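Local coordinates for protein Niban 2 (Homo sapiens, PDB 7CTP), which may suppress apoptosis and promote melanoma cell invasion, here as a piece holding its PH domain and a large helical part, at residues Q217-Y222 and M241-P246; G223-L228 and V233-N238; E386-L391 and Y445-L450; Q355-V360 and R437-N442. One frame throughout, in Å; residues are numbered along the deposited sequence.

Interaction 1 (Q217-Y222 and M241-P246)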
loop_
_atom_site.group_PDB
_atom_site.type_symbol
_atom_site.label_atom_id
_atom_site.label_comp_id
_atom_site.label_asym_id
_atom_site.label_seq_id
_atom_site.Cartn_x
_atom_site.Cartn_y
_atom_site.Cartn_z
ATOM N N GLN A 217 5.501 12.479 -12.589
ATOM C CA GLN A 217 4.960 13.084 -13.806
ATOM C C GLN A 217 5.950 14.062 -14.429
ATOM O O GLN A 217 6.020 14.184 -15.654
ATOM C CB GLN A 217 3.637 13.786 -13.496
ATOM C CG GLN A 217 2.453 12.847 -13.427
ATOM C CD GLN A 217 1.167 13.534 -13.017
ATOM O OE1 GLN A 217 0.244 12.883 -12.536
ATOM N NE2 GLN A 217 1.107 14.853 -13.185
ATOM N N SER A 218 6.722 14.772 -13.604
ATOM C CA SER A 218 7.705 15.716 -14.126
ATOM C C SER A 218 8.865 15.007 -14.810
ATOM O O SER A 218 9.597 15.635 -15.586
ATOM C CB SER A 218 8.208 16.618 -12.999
ATOM O OG SER A 218 9.292 16.015 -12.310
ATOM N N LYS A 219 9.036 13.710 -14.548
ATOM C CA LYS A 219 9.997 12.862 -15.241
ATOM C C LYS A 219 9.334 12.038 -16.334
ATOM O O LYS A 219 9.903 11.034 -16.789
ATOM C CB LYS A 219 10.700 11.949 -14.235
ATOM C CG LYS A 219 11.251 12.702 -13.031
ATOM C CD LYS A 219 12.299 13.724 -13.448
ATOM C CE LYS A 219 12.842 14.468 -12.226
ATOM N NZ LYS A 219 13.660 15.659 -12.593
ATOM N N GLU A 220 8.130 12.440 -16.740
ATOM C CA GLU A 220 7.362 11.789 -17.797
ATOM C C GLU A 220 6.983 10.355 -17.433
ATOM O O GLU A 220 6.863 9.491 -18.304
ATOM C CB GLU A 220 8.111 11.872 -19.137
ATOM C CG GLU A 220 8.161 13.327 -19.652
ATOM C CD GLU A 220 9.012 13.540 -20.899
ATOM O OE1 GLU A 220 10.153 14.039 -20.767
ATOM O OE2 GLU A 220 8.532 13.239 -22.015
ATOM N N LEU A 221 6.749 10.096 -16.143
ATOM C CA LEU A 221 6.315 8.788 -15.656
ATOM C C LEU A 221 4.876 8.903 -15.163
ATOM O O LEU A 221 4.613 9.527 -14.127
ATOM C CB LEU A 221 7.233 8.280 -14.545
ATOM C CG LEU A 221 8.711 8.133 -14.890
ATOM C CD1 LEU A 221 9.479 7.669 -13.668
ATOM C CD2 LEU A 221 8.895 7.164 -16.043
ATOM N N TYR A 222 3.952 8.275 -15.884
ATOM C CA TYR A 222 2.529 8.402 -15.609
ATOM C C TYR A 222 1.952 7.040 -15.262
ATOM O O TYR A 222 2.353 6.024 -15.837
ATOM C CB TYR A 222 1.787 8.984 -16.823
ATOM C CG TYR A 222 1.954 10.472 -17.041
ATOM C CD1 TYR A 222 1.064 11.379 -16.480
ATOM C CD2 TYR A 222 2.990 10.970 -17.825
ATOM C CE1 TYR A 222 1.208 12.743 -16.685
ATOM C CE2 TYR A 222 3.143 12.325 -18.034
ATOM C CZ TYR A 222 2.251 13.209 -17.462
ATOM O OH TYR A 222 2.402 14.566 -17.670
ATOM N N MET A 241 16.122 5.122 -6.013
ATOM C CA MET A 241 16.720 3.951 -6.663
ATOM C C MET A 241 16.205 3.774 -8.085
ATOM O O MET A 241 16.967 3.397 -8.984
ATOM C CB MET A 241 16.454 2.680 -5.857
ATOM C CG MET A 241 17.121 2.632 -4.479
ATOM S SD MET A 241 18.924 2.764 -4.517
ATOM C CE MET A 241 19.363 1.208 -5.309
ATOM N N GLU A 242 14.913 4.028 -8.305
ATOM C CA GLU A 242 14.373 3.923 -9.659
ATOM C C GLU A 242 15.101 4.867 -10.603
ATOM O O GLU A 242 15.429 4.504 -11.739
ATOM C CB GLU A 242 12.873 4.218 -9.650
ATOM C CG GLU A 242 12.242 4.337 -11.043
ATOM C CD GLU A 242 10.771 4.740 -10.992
ATOM O OE1 GLU A 242 10.418 5.713 -10.293
ATOM O OE2 GLU A 242 9.964 4.060 -11.658
ATOM N N GLU A 243 15.398 6.071 -10.136
ATOM C CA GLU A 243 16.017 7.067 -10.993
ATOM C C GLU A 243 17.505 6.798 -11.189
ATOM O O GLU A 243 18.020 6.918 -12.309
ATOM C CB GLU A 243 15.786 8.459 -10.405
ATOM C CG GLU A 243 16.202 9.590 -11.322
ATOM C CD GLU A 243 15.596 10.922 -10.937
ATOM O OE1 GLU A 243 14.460 10.947 -10.408
ATOM O OE2 GLU A 243 16.263 11.951 -11.173
ATOM N N LEU A 244 18.211 6.422 -10.121
ATOM C CA LEU A 244 19.664 6.294 -10.181
ATOM C C LEU A 244 20.141 4.922 -10.626
ATOM O O LEU A 244 21.265 4.810 -11.127
ATOM C CB LEU A 244 20.281 6.598 -8.816
ATOM C CG LEU A 244 20.109 8.019 -8.302
ATOM C CD1 LEU A 244 21.044 8.274 -7.131
ATOM C CD2 LEU A 244 20.367 9.022 -9.430
ATOM N N GLY A 245 19.324 3.882 -10.439
ATOM C CA GLY A 245 19.691 2.517 -10.761
ATOM C C GLY A 245 20.259 2.295 -12.152
ATOM O O GLY A 245 21.333 1.697 -12.310
ATOM N N PRO A 246 19.547 2.754 -13.192
ATOM C CA PRO A 246 20.026 2.502 -14.562
ATOM C C PRO A 246 21.442 2.979 -14.833
ATOM O O PRO A 246 22.255 2.211 -15.363
ATOM C CB PRO A 246 19.000 3.251 -15.420
ATOM C CG PRO A 246 17.754 3.162 -14.639
ATOM C CD PRO A 246 18.189 3.330 -13.200
#
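L221 and K219 sit in the Schellman turn that ends helix 204-218, and from there they face E242 and E243 on the flank of helix 232-252. E220, with its positive phi of 63°, is the C-prime residue: its N bonds to Q217 O at 2.9 Å, and L221 N reaches back to R216 O. The turn thereby directs the side chains of K219 and L221 at the second helix. Methyl CD1 of L221 meets the E242 carboxylate head-on, 4.0 Å from OE1, with OE2 only slightly farther away. E242 reaches it because its CG is anti to the backbone N (chi1 172°) and the chain beyond is extended. The methyl gives the carboxylate no polar partner; OE2 forms its salt bridge with R216, back on helix 204-218. Alongside, K219 CE lies 4.3 Å from E243 OE1, but K219 NZ and E243 OE2 stay 4.7 Å apart and do not pair. NZ instead forms a salt bridge with E26 of helix 10-48, while E243 OE1 bonds to the hydroxyl of Y215. Only 108 Å² is buried in this light surface contact, in which a Schellman-capped helix C-terminus rests against the side of the next helix in the chain.

Interaction 2 (G223-L228 and V233-N238)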
loop_
_atom_site.group_PDB
_atom_site.type_symbol
_atom_site.label_atom_id
_atom_site.label_comp_id
_atom_site.label_asym_id
_atom_site.label_seq_id
_atom_site.Cartn_x
_atom_site.Cartn_y
_atom_site.Cartn_z
ATOM N N GLY A 223 1.010 7.019 -14.331
ATOM C CA GLY A 223 0.285 5.810 -14.011
ATOM C C GLY A 223 0.707 5.215 -12.678
ATOM O O GLY A 223 1.703 5.605 -12.061
ATOM N N THR A 224 -0.096 4.243 -12.255
ATOM C CA THR A 224 0.108 3.553 -10.987
ATOM C C THR A 224 1.521 2.996 -10.879
ATOM O O THR A 224 2.024 2.350 -11.802
ATOM C CB THR A 224 -0.919 2.431 -10.846
ATOM O OG1 THR A 224 -2.228 3.004 -10.764
ATOM C CG2 THR A 224 -0.663 1.613 -9.597
ATOM N N TRP A 225 2.160 3.260 -9.742
ATOM C CA TRP A 225 3.551 2.885 -9.497
ATOM C C TRP A 225 3.582 1.754 -8.484
ATOM O O TRP A 225 3.123 1.924 -7.349
ATOM C CB TRP A 225 4.345 4.085 -8.989
ATOM C CG TRP A 225 5.801 3.845 -8.769
ATOM C CD1 TRP A 225 6.625 3.040 -9.492
ATOM C CD2 TRP A 225 6.613 4.458 -7.764
ATOM N NE1 TRP A 225 7.918 3.104 -8.990
ATOM C CE2 TRP A 225 7.929 3.979 -7.933
ATOM C CE3 TRP A 225 6.352 5.371 -6.739
ATOM C CZ2 TRP A 225 8.978 4.373 -7.107
ATOM C CZ3 TRP A 225 7.390 5.763 -5.923
ATOM C CH2 TRP A 225 8.694 5.259 -6.111
ATOM N N GLU A 226 4.125 0.605 -8.896
ATOM C CA GLU A 226 4.101 -0.582 -8.047
ATOM C C GLU A 226 4.866 -0.371 -6.747
ATOM O O GLU A 226 4.567 -1.013 -5.734
ATOM C CB GLU A 226 4.676 -1.773 -8.822
ATOM C CG GLU A 226 4.675 -3.095 -8.065
ATOM C CD GLU A 226 4.471 -4.295 -8.978
ATOM O OE1 GLU A 226 4.195 -5.394 -8.452
ATOM O OE2 GLU A 226 4.595 -4.138 -10.214
ATOM N N MET A 227 5.845 0.523 -6.746
ATOM C CA MET A 227 6.705 0.693 -5.589
ATOM C C MET A 227 6.252 1.827 -4.682
ATOM O O MET A 227 7.002 2.242 -3.794
ATOM C CB MET A 227 8.149 0.894 -6.040
ATOM C CG MET A 227 8.747 -0.335 -6.743
ATOM S SD MET A 227 8.486 -1.916 -5.910
ATOM C CE MET A 227 9.442 -1.710 -4.403
ATOM N N LEU A 228 5.025 2.321 -4.865
ATOM C CA LEU A 228 4.405 3.183 -3.864
ATOM C C LEU A 228 3.894 2.306 -2.721
ATOM O O LEU A 228 2.692 2.153 -2.500
ATOM C CB LEU A 228 3.278 4.004 -4.478
ATOM C CG LEU A 228 2.721 5.124 -3.598
ATOM C CD1 LEU A 228 3.626 6.352 -3.662
ATOM C CD2 LEU A 228 1.299 5.462 -4.025
ATOM N N VAL A 233 9.699 7.058 4.009
ATOM C CA VAL A 233 11.131 6.969 3.715
ATOM C C VAL A 233 11.412 5.815 2.751
ATOM O O VAL A 233 12.273 5.924 1.874
ATOM C CB VAL A 233 11.946 6.839 5.015
ATOM C CG1 VAL A 233 13.438 6.734 4.689
ATOM C CG2 VAL A 233 11.701 8.047 5.921
ATOM N N GLN A 234 10.708 4.690 2.914
ATOM C CA GLN A 234 10.892 3.571 1.992
ATOM C C GLN A 234 10.491 3.968 0.578
ATOM O O GLN A 234 11.177 3.629 -0.399
ATOM C CB GLN A 234 10.067 2.374 2.465
ATOM C CG GLN A 234 10.606 1.725 3.741
ATOM C CD GLN A 234 9.706 0.606 4.248
ATOM O OE1 GLN A 234 8.501 0.789 4.395
ATOM N NE2 GLN A 234 10.290 -0.556 4.528
ATOM N N ILE A 235 9.381 4.691 0.449
ATOM C CA ILE A 235 8.917 5.105 -0.871
ATOM C C ILE A 235 9.891 6.089 -1.502
ATOM O O ILE A 235 10.200 6.003 -2.698
ATOM C CB ILE A 235 7.496 5.688 -0.771
ATOM C CG1 ILE A 235 6.506 4.572 -0.398
ATOM C CG2 ILE A 235 7.113 6.414 -2.070
ATOM C CD1 ILE A 235 5.146 5.105 0.076
ATOM N N LEU A 236 10.379 7.049 -0.717
ATOM C CA LEU A 236 11.395 7.970 -1.219
ATOM C C LEU A 236 12.651 7.230 -1.647
ATOM O O LEU A 236 13.285 7.593 -2.645
ATOM C CB LEU A 236 11.741 8.988 -0.143
ATOM C CG LEU A 236 10.910 10.252 -0.102
ATOM C CD1 LEU A 236 11.460 11.099 1.041
ATOM C CD2 LEU A 236 11.025 10.971 -1.439
ATOM N N SER A 237 13.045 6.210 -0.883
ATOM C CA SER A 237 14.197 5.405 -1.276
ATOM C C SER A 237 13.934 4.682 -2.590
ATOM O O SER A 237 14.818 4.609 -3.449
ATOM C CB SER A 237 14.534 4.403 -0.177
ATOM O OG SER A 237 14.756 5.074 1.049
ATOM N N ASN A 238 12.721 4.144 -2.762
ATOM C CA ASN A 238 12.357 3.520 -4.030
ATOM C C ASN A 238 12.411 4.530 -5.173
ATOM O O ASN A 238 12.836 4.195 -6.285
ATOM C CB ASN A 238 10.957 2.909 -3.961
ATOM C CG ASN A 238 10.839 1.750 -2.974
ATOM O OD1 ASN A 238 11.833 1.124 -2.570
ATOM N ND2 ASN A 238 9.598 1.453 -2.582
#
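M227 and L228 close a type I beta turn running from W225 to L228, joined by L228 N to W225 O, and the turn is laid against helix 233-238 with the CA atoms of L228 and I235 5.7 Å apart. One polar bond spans the contact: N238 ND2 donates to M227 O at 3.0 Å, with an N-H...O angle of 155°. The donor lies in the carbonyl plane, on a lone pair, and the oxygen lies close to the amide plane of N238, so the bond is well oriented for both groups. The M227 side chain bends at chi2 and chi3 and brings CE back over the same amide, 3.7 Å from ND2. W225 is approached in two ways. M227 CB and the L228 amide N lie over one face of its indole, toward the rim, whereas the helix meets its edge: CH2 is 3.8 Å from I235 O and 3.9 Å from N238 C, both near the ring plane. Methyl CG2 of I235 is shared, touching W225 CZ3 at 3.9 Å and L228 CD1 at 3.8 Å. R216 of the preceding helix makes a cation-pi contact with W225, and I212 packs on W225, L228 and I235. Within a largely apolar interface, the buried N238 amide thus gives the M227 carbonyl a directional partner, and that bond also fixes which way round the amide is turned.

Interaction 3 (E386-L391 and Y445-L450); sequences EYMEKL and YTFETL
M388 projects from helix 386-391 toward helix 445-450 in an antiparallel helix pair; the axes of these two short segments approach to 10.5 Å at an angle of 156°. Its CB is directed toward the second helix, and bends at chi2 and chi3 fold the chain beyond. SD comes to the edge of the F447 ring, 5.5 Å from its centroid and 77° off the normal, a Met-aromatic contact. The terminal CE passes that edge, near the ring plane, and packs on E448 CB at 3.4 Å, with E448 CA close by. E448 CG is also close to this methyl, so the aliphatic stem of the glutamate does the packing. One turn on, L391 adds a second contact to F447: its CD2 stands 3.6 Å from ring atom CD2, the two side chains crossing at about a right angle. M371 of helix 342-378 touches both M388 and L391, while V471 and L472 of helix 464-511 pack on F447; the pair thus belongs to a larger helical bundle. Behind the interface, Y445 O accepts T449 N and T449 OG1 from opposite faces of its carbonyl plane, the hydroxyl at 2.8 Å and also above the centre of the Y445 ring.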
loop_
_atom_site.group_PDB
_atom_site.type_symbol
_atom_site.label_atom_id
_atom_site.label_comp_id
_atom_site.label_asym_id
_atom_site.label_seq_id
_atom_site.Cartn_x
_atom_site.Cartn_y
_atom_site.Cartn_z
ATOM N N GLU A 386 -12.997 -16.287 26.877
ATOM C CA GLU A 386 -12.013 -17.077 26.146
ATOM C C GLU A 386 -12.357 -17.146 24.666
ATOM O O GLU A 386 -11.471 -17.029 23.811
ATOM C CB GLU A 386 -11.924 -18.473 26.760
ATOM C CG GLU A 386 -11.312 -19.569 25.889
ATOM C CD GLU A 386 -11.182 -20.892 26.636
ATOM O OE1 GLU A 386 -10.545 -20.906 27.713
ATOM O OE2 GLU A 386 -11.730 -21.910 26.161
ATOM N N TYR A 387 -13.642 -17.303 24.340
ATOM C CA TYR A 387 -14.032 -17.383 22.935
ATOM C C TYR A 387 -13.979 -16.015 22.265
ATOM O O TYR A 387 -13.589 -15.908 21.097
ATOM C CB TYR A 387 -15.427 -17.991 22.806
ATOM C CG TYR A 387 -15.579 -19.347 23.457
ATOM C CD1 TYR A 387 -14.519 -20.247 23.514
ATOM C CD2 TYR A 387 -16.794 -19.730 24.005
ATOM C CE1 TYR A 387 -14.668 -21.494 24.112
ATOM C CE2 TYR A 387 -16.954 -20.962 24.604
ATOM C CZ TYR A 387 -15.891 -21.844 24.653
ATOM O OH TYR A 387 -16.056 -23.080 25.250
ATOM N N MET A 388 -14.367 -14.961 22.988
ATOM C CA MET A 388 -14.314 -13.615 22.428
ATOM C C MET A 388 -12.883 -13.165 22.171
ATOM O O MET A 388 -12.635 -12.397 21.233
ATOM C CB MET A 388 -15.010 -12.616 23.358
ATOM C CG MET A 388 -16.524 -12.773 23.438
ATOM S SD MET A 388 -17.360 -12.651 21.846
ATOM C CE MET A 388 -16.607 -11.181 21.203
ATOM N N GLU A 389 -11.939 -13.614 22.998
ATOM C CA GLU A 389 -10.543 -13.254 22.790
ATOM C C GLU A 389 -10.023 -13.817 21.474
ATOM O O GLU A 389 -9.275 -13.143 20.754
ATOM C CB GLU A 389 -9.700 -13.741 23.967
ATOM C CG GLU A 389 -8.342 -13.081 24.069
ATOM C CD GLU A 389 -7.326 -13.709 23.147
ATOM O OE1 GLU A 389 -7.513 -14.886 22.761
ATOM O OE2 GLU A 389 -6.345 -13.014 22.808
ATOM N N LYS A 390 -10.416 -15.048 21.139
ATOM C CA LYS A 390 -10.004 -15.637 19.870
ATOM C C LYS A 390 -10.710 -14.965 18.699
ATOM O O LYS A 390 -10.094 -14.703 17.659
ATOM C CB LYS A 390 -10.271 -17.144 19.876
ATOM C CG LYS A 390 -9.112 -17.968 20.441
ATOM C CD LYS A 390 -9.540 -19.380 20.839
ATOM C CE LYS A 390 -9.333 -20.391 19.715
ATOM N NZ LYS A 390 -10.086 -20.058 18.470
ATOM N N LEU A 391 -12.006 -14.673 18.852
ATOM C CA LEU A 391 -12.740 -14.013 17.776
ATOM C C LEU A 391 -12.205 -12.608 17.530
ATOM O O LEU A 391 -12.191 -12.137 16.386
ATOM C CB LEU A 391 -14.232 -13.957 18.099
ATOM C CG LEU A 391 -15.108 -13.390 16.975
ATOM C CD1 LEU A 391 -15.261 -14.416 15.859
ATOM C CD2 LEU A 391 -16.474 -12.931 17.482
ATOM N N TYR A 445 -14.990 -6.410 16.018
ATOM C CA TYR A 445 -15.025 -5.394 17.072
ATOM C C TYR A 445 -16.461 -4.991 17.381
ATOM O O TYR A 445 -16.859 -4.891 18.549
ATOM C CB TYR A 445 -14.210 -4.165 16.667
ATOM C CG TYR A 445 -14.286 -3.048 17.694
ATOM C CD1 TYR A 445 -13.639 -3.163 18.920
ATOM C CD2 TYR A 445 -15.015 -1.894 17.445
ATOM C CE1 TYR A 445 -13.708 -2.159 19.864
ATOM C CE2 TYR A 445 -15.092 -0.880 18.387
ATOM C CZ TYR A 445 -14.435 -1.020 19.592
ATOM O OH TYR A 445 -14.501 -0.014 20.540
ATOM N N THR A 446 -17.248 -4.738 16.333
ATOM C CA THR A 446 -18.655 -4.398 16.518
ATOM C C THR A 446 -19.401 -5.524 17.223
ATOM O O THR A 446 -20.177 -5.281 18.158
ATOM C CB THR A 446 -19.301 -4.095 15.168
ATOM O OG1 THR A 446 -18.610 -3.008 14.537
ATOM C CG2 THR A 446 -20.763 -3.720 15.358
ATOM N N PHE A 447 -19.174 -6.768 16.788
ATOM C CA PHE A 447 -19.841 -7.905 17.416
ATOM C C PHE A 447 -19.526 -7.973 18.903
ATOM O O PHE A 447 -20.426 -8.163 19.729
ATOM C CB PHE A 447 -19.445 -9.221 16.741
ATOM C CG PHE A 447 -20.179 -10.418 17.296
ATOM C CD1 PHE A 447 -21.494 -10.667 16.930
ATOM C CD2 PHE A 447 -19.565 -11.269 18.209
ATOM C CE1 PHE A 447 -22.183 -11.755 17.454
ATOM C CE2 PHE A 447 -20.244 -12.357 18.733
ATOM C CZ PHE A 447 -21.550 -12.602 18.353
ATOM N N GLU A 448 -18.248 -7.821 19.259
ATOM C CA GLU A 448 -17.856 -7.879 20.665
ATOM C C GLU A 448 -18.527 -6.766 21.459
ATOM O O GLU A 448 -19.112 -7.006 22.524
ATOM C CB GLU A 448 -16.337 -7.783 20.805
ATOM C CG GLU A 448 -15.882 -7.760 22.265
ATOM C CD GLU A 448 -14.379 -7.833 22.434
ATOM O OE1 GLU A 448 -13.646 -7.584 21.452
ATOM O OE2 GLU A 448 -13.933 -8.134 23.562
ATOM N N THR A 449 -18.460 -5.537 20.943
ATOM C CA THR A 449 -19.017 -4.394 21.657
ATOM C C THR A 449 -20.523 -4.535 21.838
ATOM O O THR A 449 -21.054 -4.302 22.932
ATOM C CB THR A 449 -18.678 -3.103 20.919
ATOM O OG1 THR A 449 -17.269 -3.065 20.665
ATOM C CG2 THR A 449 -19.059 -1.895 21.762
ATOM N N LEU A 450 -21.228 -4.928 20.776
ATOM C CA LEU A 450 -22.682 -5.029 20.856
ATOM C C LEU A 450 -23.113 -6.222 21.703
ATOM O O LEU A 450 -24.128 -6.153 22.405
ATOM C CB LEU A 450 -23.279 -5.115 19.451
ATOM C CG LEU A 450 -23.136 -3.869 18.585
ATOM C CD1 LEU A 450 -24.116 -3.911 17.429
ATOM C CD2 LEU A 450 -23.323 -2.604 19.418
#

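Interaction 4 (Q355-V360 and R437-N442)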
loop_
_atom_site.group_PDB
_atom_site.type_symbol
_atom_site.label_atom_id
_atom_site.label_comp_id
_atom_site.label_asym_id
_atom_site.label_seq_id
_atom_site.Cartn_x
_atom_site.Cartn_y
_atom_site.Cartn_z
ATOM N N GLN A 355 -16.303 -11.004 -4.498
ATOM C CA GLN A 355 -16.122 -12.345 -3.951
ATOM C C GLN A 355 -15.349 -12.296 -2.642
ATOM O O GLN A 355 -15.679 -13.014 -1.690
ATOM C CB GLN A 355 -15.407 -13.238 -4.964
ATOM C CG GLN A 355 -16.265 -13.616 -6.153
ATOM C CD GLN A 355 -15.500 -14.395 -7.196
ATOM O OE1 GLN A 355 -14.276 -14.478 -7.149
ATOM N NE2 GLN A 355 -16.221 -14.968 -8.150
ATOM N N GLY A 356 -14.324 -11.448 -2.570
ATOM C CA GLY A 356 -13.526 -11.371 -1.358
ATOM C C GLY A 356 -14.305 -10.829 -0.174
ATOM O O GLY A 356 -14.203 -11.346 0.942
ATOM N N PHE A 357 -15.097 -9.779 -0.400
ATOM C CA PHE A 357 -15.888 -9.212 0.691
ATOM C C PHE A 357 -16.968 -10.187 1.143
ATOM O O PHE A 357 -17.261 -10.289 2.340
ATOM C CB PHE A 357 -16.503 -7.882 0.260
ATOM C CG PHE A 357 -15.576 -6.694 0.411
ATOM C CD1 PHE A 357 -14.501 -6.520 -0.448
ATOM C CD2 PHE A 357 -15.789 -5.753 1.404
ATOM C CE1 PHE A 357 -13.652 -5.439 -0.314
ATOM C CE2 PHE A 357 -14.940 -4.661 1.543
ATOM C CZ PHE A 357 -13.873 -4.506 0.681
ATOM N N THR A 358 -17.559 -10.923 0.200
ATOM C CA THR A 358 -18.515 -11.963 0.570
ATOM C C THR A 358 -17.846 -13.085 1.361
ATOM O O THR A 358 -18.421 -13.597 2.331
ATOM C CB THR A 358 -19.202 -12.504 -0.680
ATOM O OG1 THR A 358 -19.988 -11.460 -1.265
ATOM C CG2 THR A 358 -20.107 -13.683 -0.330
ATOM N N GLU A 359 -16.620 -13.463 0.984
ATOM C CA GLU A 359 -15.901 -14.486 1.737
ATOM C C GLU A 359 -15.593 -14.020 3.158
ATOM O O GLU A 359 -15.685 -14.808 4.105
ATOM C CB GLU A 359 -14.624 -14.888 0.997
ATOM C CG GLU A 359 -13.807 -15.997 1.680
ATOM C CD GLU A 359 -14.457 -17.383 1.601
ATOM O OE1 GLU A 359 -13.938 -18.306 2.261
ATOM O OE2 GLU A 359 -15.464 -17.551 0.884
ATOM N N VAL A 360 -15.237 -12.740 3.335
ATOM C CA VAL A 360 -15.064 -12.201 4.683
ATOM C C VAL A 360 -16.341 -12.393 5.496
ATOM O O VAL A 360 -16.307 -12.827 6.653
ATOM C CB VAL A 360 -14.667 -10.717 4.620
ATOM C CG1 VAL A 360 -14.781 -10.084 6.017
ATOM C CG2 VAL A 360 -13.252 -10.585 4.063
ATOM N N ARG A 437 -9.299 -6.811 5.374
ATOM C CA ARG A 437 -8.836 -6.952 6.750
ATOM C C ARG A 437 -9.522 -5.939 7.656
ATOM O O ARG A 437 -9.968 -6.273 8.762
ATOM C CB ARG A 437 -7.320 -6.793 6.816
ATOM C CG ARG A 437 -6.705 -7.207 8.151
ATOM C CD ARG A 437 -5.184 -7.103 8.119
ATOM N NE ARG A 437 -4.735 -5.705 8.086
ATOM C CZ ARG A 437 -3.482 -5.321 8.304
ATOM N NH1 ARG A 437 -2.555 -6.231 8.578
ATOM N NH2 ARG A 437 -3.157 -4.031 8.255
ATOM N N GLU A 438 -9.625 -4.694 7.188
ATOM C CA GLU A 438 -10.291 -3.650 7.962
ATOM C C GLU A 438 -11.743 -4.018 8.233
ATOM O O GLU A 438 -12.223 -3.908 9.367
ATOM C CB GLU A 438 -10.201 -2.317 7.216
ATOM C CG GLU A 438 -8.786 -1.763 7.152
ATOM C CD GLU A 438 -8.632 -0.631 6.149
ATOM O OE1 GLU A 438 -7.621 0.096 6.246
ATOM O OE2 GLU A 438 -9.501 -0.477 5.264
ATOM N N GLN A 439 -12.459 -4.469 7.204
ATOM C CA GLN A 439 -13.885 -4.739 7.387
ATOM C C GLN A 439 -14.111 -5.953 8.278
ATOM O O GLN A 439 -15.090 -5.998 9.037
ATOM C CB GLN A 439 -14.570 -4.908 6.039
ATOM C CG GLN A 439 -14.662 -3.608 5.249
ATOM C CD GLN A 439 -15.090 -2.428 6.112
ATOM O OE1 GLN A 439 -16.176 -2.430 6.690
ATOM N NE2 GLN A 439 -14.236 -1.414 6.198
ATOM N N MET A 440 -13.213 -6.941 8.222
ATOM C CA MET A 440 -13.312 -8.059 9.156
ATOM C C MET A 440 -13.055 -7.600 10.586
ATOM O O MET A 440 -13.786 -7.982 11.509
ATOM C CB MET A 440 -12.343 -9.171 8.767
ATOM C CG MET A 440 -12.325 -10.343 9.740
ATOM S SD MET A 440 -13.875 -11.274 9.703
ATOM C CE MET A 440 -13.418 -12.555 8.547
ATOM N N ASP A 441 -12.027 -6.768 10.791
ATOM C CA ASP A 441 -11.752 -6.274 12.137
ATOM C C ASP A 441 -12.918 -5.449 12.658
ATOM O O ASP A 441 -13.288 -5.556 13.834
ATOM C CB ASP A 441 -10.468 -5.446 12.157
ATOM C CG ASP A 441 -9.948 -5.205 13.573
ATOM O OD1 ASP A 441 -9.824 -6.181 14.348
ATOM O OD2 ASP A 441 -9.640 -4.034 13.903
ATOM N N ASN A 442 -13.515 -4.628 11.798
ATOM C CA ASN A 442 -14.668 -3.845 12.234
ATOM C C ASN A 442 -15.835 -4.754 12.605
ATOM O O ASN A 442 -16.563 -4.479 13.566
ATOM C CB ASN A 442 -15.088 -2.856 11.149
ATOM C CG ASN A 442 -14.027 -1.791 10.881
ATOM O OD1 ASN A 442 -13.040 -1.676 11.616
ATOM N ND2 ASN A 442 -14.228 -1.012 9.827
#
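V360 lays its CG1 methyl into the bend of M440, 3.8 Å from CB and equally 3.8 Å from CE, with SD at 4.0 Å. Three atoms of the methionine thus touch the same methyl. M440 achieves this by setting CG anti to its backbone N (chi1 177°) and then bending at chi2 and chi3, which turns CE back toward the opposing helix. The two side chains slide past each other in opposite directions, and CE goes on to the backbone, lying 3.5 Å from V360 O in a van der Waals contact. The close fit is reflected in the CA atoms of V360 and M440, only 6.3 Å apart. This is helix-on-helix packing in the interior of the all-helical part of the protein, where helix 342-378 meets helix 422-455; Y479 of helix 464-511, C404 and M436 also touch V360, and L394 and A395 touch M440. A second pair lies one turn back on helix 342-378. There F357 CE2 comes within 3.9 Å of Q439 CG, ring and amide planes being only 15° apart although the side chains run obliquely to each other. Q439 sets out toward helix 342-378, but its bend at chi2 (-44°) carries the amide away, so its aliphatic CG rather than its polar end meets the ring. H435 and M436 also border F357, whose carbonyl O accepts the hydroxyl of Y479.

Overall arrangement
From the N-terminal helices the chain runs through the PH domain to interaction 1, which closes a loop between the end of helix 204-218 and helix 232-252. Interaction 2 nests inside that loop, seating the intervening turn on the same second helix; the two touch where E242 OE2 lies 3.5 Å from W225 NE1. Farther on, 355-360 opens interaction 4 and 386-391 opens interaction 3; helix 422-455 then closes both in that order, so these loops cross. Interactions 3 and 4, with centres about 16 Å apart, tie helices 342-378 and 384-391 to helix 422-455. Interaction 1 lies across the chain's centre from both, about 47 Å and 36 Å away between centres.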